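Local atomic coordinates of GDSL-like Lipase (Parabacteroides distasonis, PDB entry 3P94), a protein that probably hydrolyses ester bonds as a serine hydrolase of the GDSL-like lipase family, perhaps with lysophospholipase activity. Residues N144-I147 and K148-A151. Residues are numbered along the deposited sequence; the frame is centred on the assembly and turned at random.
Sequences NKWI and KEYA
Glu149 folds back along the helix surface onto Lys145, one turn earlier, and its side chain can be followed atom by atom. CB sits 3.4 Å from Lys145 O, the carbonyl oxygen that also accepts the Glu149 backbone N-H. CG and CD remain close to the same oxygen. With chi1 at -89° and the chain extended beyond CG, the carboxylate is carried back toward the preceding turn rather than out along the helix. There its two oxygens part company. OE2 lies against the aliphatic stem of Lys145, 3.4 Å from Lys145 CE and 3.6 Å from Lys145 CG, whereas OE1 faces the edge of the Trp146 indole, near the ring plane, in a loose approach of 4.4 Å to Trp146 CD1. Lys145 NZ is also 4.4 Å from Glu149 OE2, beyond salt-bridge range, so any attraction between the charges is probably modest. A water makes the firmer link, donating to Lys145 O and, at 3.0 Å, to Glu149 OE2; that carbonyl oxygen thus accepts two hydrogen bonds, one from the backbone and one from solvent.

Beneath this exposed pair runs the regular i to i+4 ladder, evidenced by four bonds from Lys148 N to Asn144 O through Ala151 N to Ile147 O, with N-H...O angles of 159° to 167°. Lys148 turns its amine to a salt bridge with Asp152. On the inward side, Ile147 meets Phe119 and Leu103, and Asn144 OD1 accepts a hydrogen bond from Val122 N. The segment is therefore an amphipathic part of helix 137-153, the crossover helix of the right-handed beta-alpha-beta unit joining parallel strands 116-120 and 157-159 in the flavodoxin-like fold of SGNH hydrolases.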
loop_
_atom_site.group_PDB
_atom_site.type_symbol
_atom_site.label_atom_id
_atom_site.label_comp_id
_atom_site.label_asym_id
_atom_site.label_seq_id
_atom_site.Cartn_x
_atom_site.Cartn_y
_atom_site.Cartn_z
ATOM N N ASN A 144 1.801 -0.493 12.310
ATOM C CA ASN A 144 2.874 -1.354 11.800
ATOM C C ASN A 144 3.184 -2.507 12.742
ATOM O O ASN A 144 3.509 -3.589 12.267
ATOM C CB ASN A 144 4.140 -0.555 11.514
ATOM C CG ASN A 144 4.062 0.252 10.242
ATOM O OD1 ASN A 144 3.169 0.047 9.413
ATOM N ND2 ASN A 144 5.009 1.167 10.043
ATOM N N LYS A 145 3.045 -2.289 14.069
ATOM C CA LYS A 145 3.264 -3.319 15.078
ATOM C C LYS A 145 2.249 -4.440 14.879
ATOM O O LYS A 145 2.621 -5.614 14.901
ATOM C CB LYS A 145 3.162 -2.717 16.492
ATOM C CG LYS A 145 3.824 -3.554 17.554
ATOM C CD LYS A 145 3.471 -3.065 18.948
ATOM C CE LYS A 145 3.934 -4.054 19.997
ATOM N NZ LYS A 145 3.359 -3.749 21.332
ATOM N N TRP A 146 0.974 -4.064 14.651
ATOM C CA TRP A 146 -0.129 -5.003 14.412
ATOM C C TRP A 146 0.048 -5.746 13.090
ATOM O O TRP A 146 -0.135 -6.970 13.062
ATOM C CB TRP A 146 -1.476 -4.277 14.427
ATOM C CG TRP A 146 -1.880 -3.765 15.779
ATOM C CD1 TRP A 146 -1.498 -4.251 16.999
ATOM C CD2 TRP A 146 -2.770 -2.675 16.041
ATOM N NE1 TRP A 146 -2.104 -3.542 18.002
ATOM C CE2 TRP A 146 -2.887 -2.558 17.441
ATOM C CE3 TRP A 146 -3.485 -1.787 15.224
ATOM C CZ2 TRP A 146 -3.694 -1.589 18.043
ATOM C CZ3 TRP A 146 -4.287 -0.831 15.821
ATOM C CH2 TRP A 146 -4.405 -0.756 17.213
ATOM N N ILE A 147 0.407 -5.015 12.010
ATOM C CA ILE A 147 0.636 -5.604 10.683
ATOM C C ILE A 147 1.760 -6.643 10.767
ATOM O O ILE A 147 1.580 -7.767 10.291
ATOM C CB ILE A 147 0.955 -4.528 9.611
ATOM C CG1 ILE A 147 -0.236 -3.565 9.391
ATOM C CG2 ILE A 147 1.380 -5.189 8.270
ATOM C CD1 ILE A 147 0.154 -2.267 8.555
ATOM N N LYS A 148 2.911 -6.261 11.365
ATOM C CA LYS A 148 4.072 -7.149 11.502
ATOM C C LYS A 148 3.742 -8.411 12.312
ATOM O O LYS A 148 4.131 -9.508 11.906
ATOM C CB LYS A 148 5.264 -6.416 12.130
ATOM C CG LYS A 148 6.568 -7.211 11.972
ATOM C CD LYS A 148 7.739 -6.573 12.712
ATOM C CE LYS A 148 9.041 -7.269 12.376
ATOM N NZ LYS A 148 9.025 -8.718 12.749
ATOM N N GLU A 149 3.041 -8.256 13.451
ATOM C CA GLU A 149 2.651 -9.375 14.312
ATOM C C GLU A 149 1.697 -10.325 13.565
ATOM O O GLU A 149 1.872 -11.544 13.647
ATOM C CB GLU A 149 2.018 -8.855 15.603
ATOM C CG GLU A 149 3.040 -8.599 16.702
ATOM C CD GLU A 149 2.679 -7.573 17.761
ATOM O OE1 GLU A 149 1.470 -7.325 17.981
ATOM O OE2 GLU A 149 3.616 -7.024 18.385
ATOM N N TYR A 150 0.733 -9.774 12.801
ATOM C CA TYR A 150 -0.189 -10.559 11.971
ATOM C C TYR A 150 0.583 -11.324 10.871
ATOM O O TYR A 150 0.341 -12.517 10.676
ATOM C CB TYR A 150 -1.282 -9.670 11.340
ATOM C CG TYR A 150 -2.257 -10.450 10.480
ATOM C CD1 TYR A 150 -3.311 -11.156 11.050
ATOM C CD2 TYR A 150 -2.097 -10.521 9.098
ATOM C CE1 TYR A 150 -4.189 -11.902 10.267
ATOM C CE2 TYR A 150 -2.959 -11.282 8.307
ATOM C CZ TYR A 150 -4.010 -11.964 8.892
ATOM O OH TYR A 150 -4.843 -12.722 8.097
ATOM N N ALA A 151 1.494 -10.632 10.155
ATOM C CA ALA A 151 2.290 -11.229 9.083
ATOM C C ALA A 151 3.145 -12.387 9.614
ATOM O O ALA A 151 3.138 -13.461 9.008
ATOM C CB ALA A 151 3.171 -10.168 8.432
HETATM O O HOH W 1 5.260 -6.225 15.971
#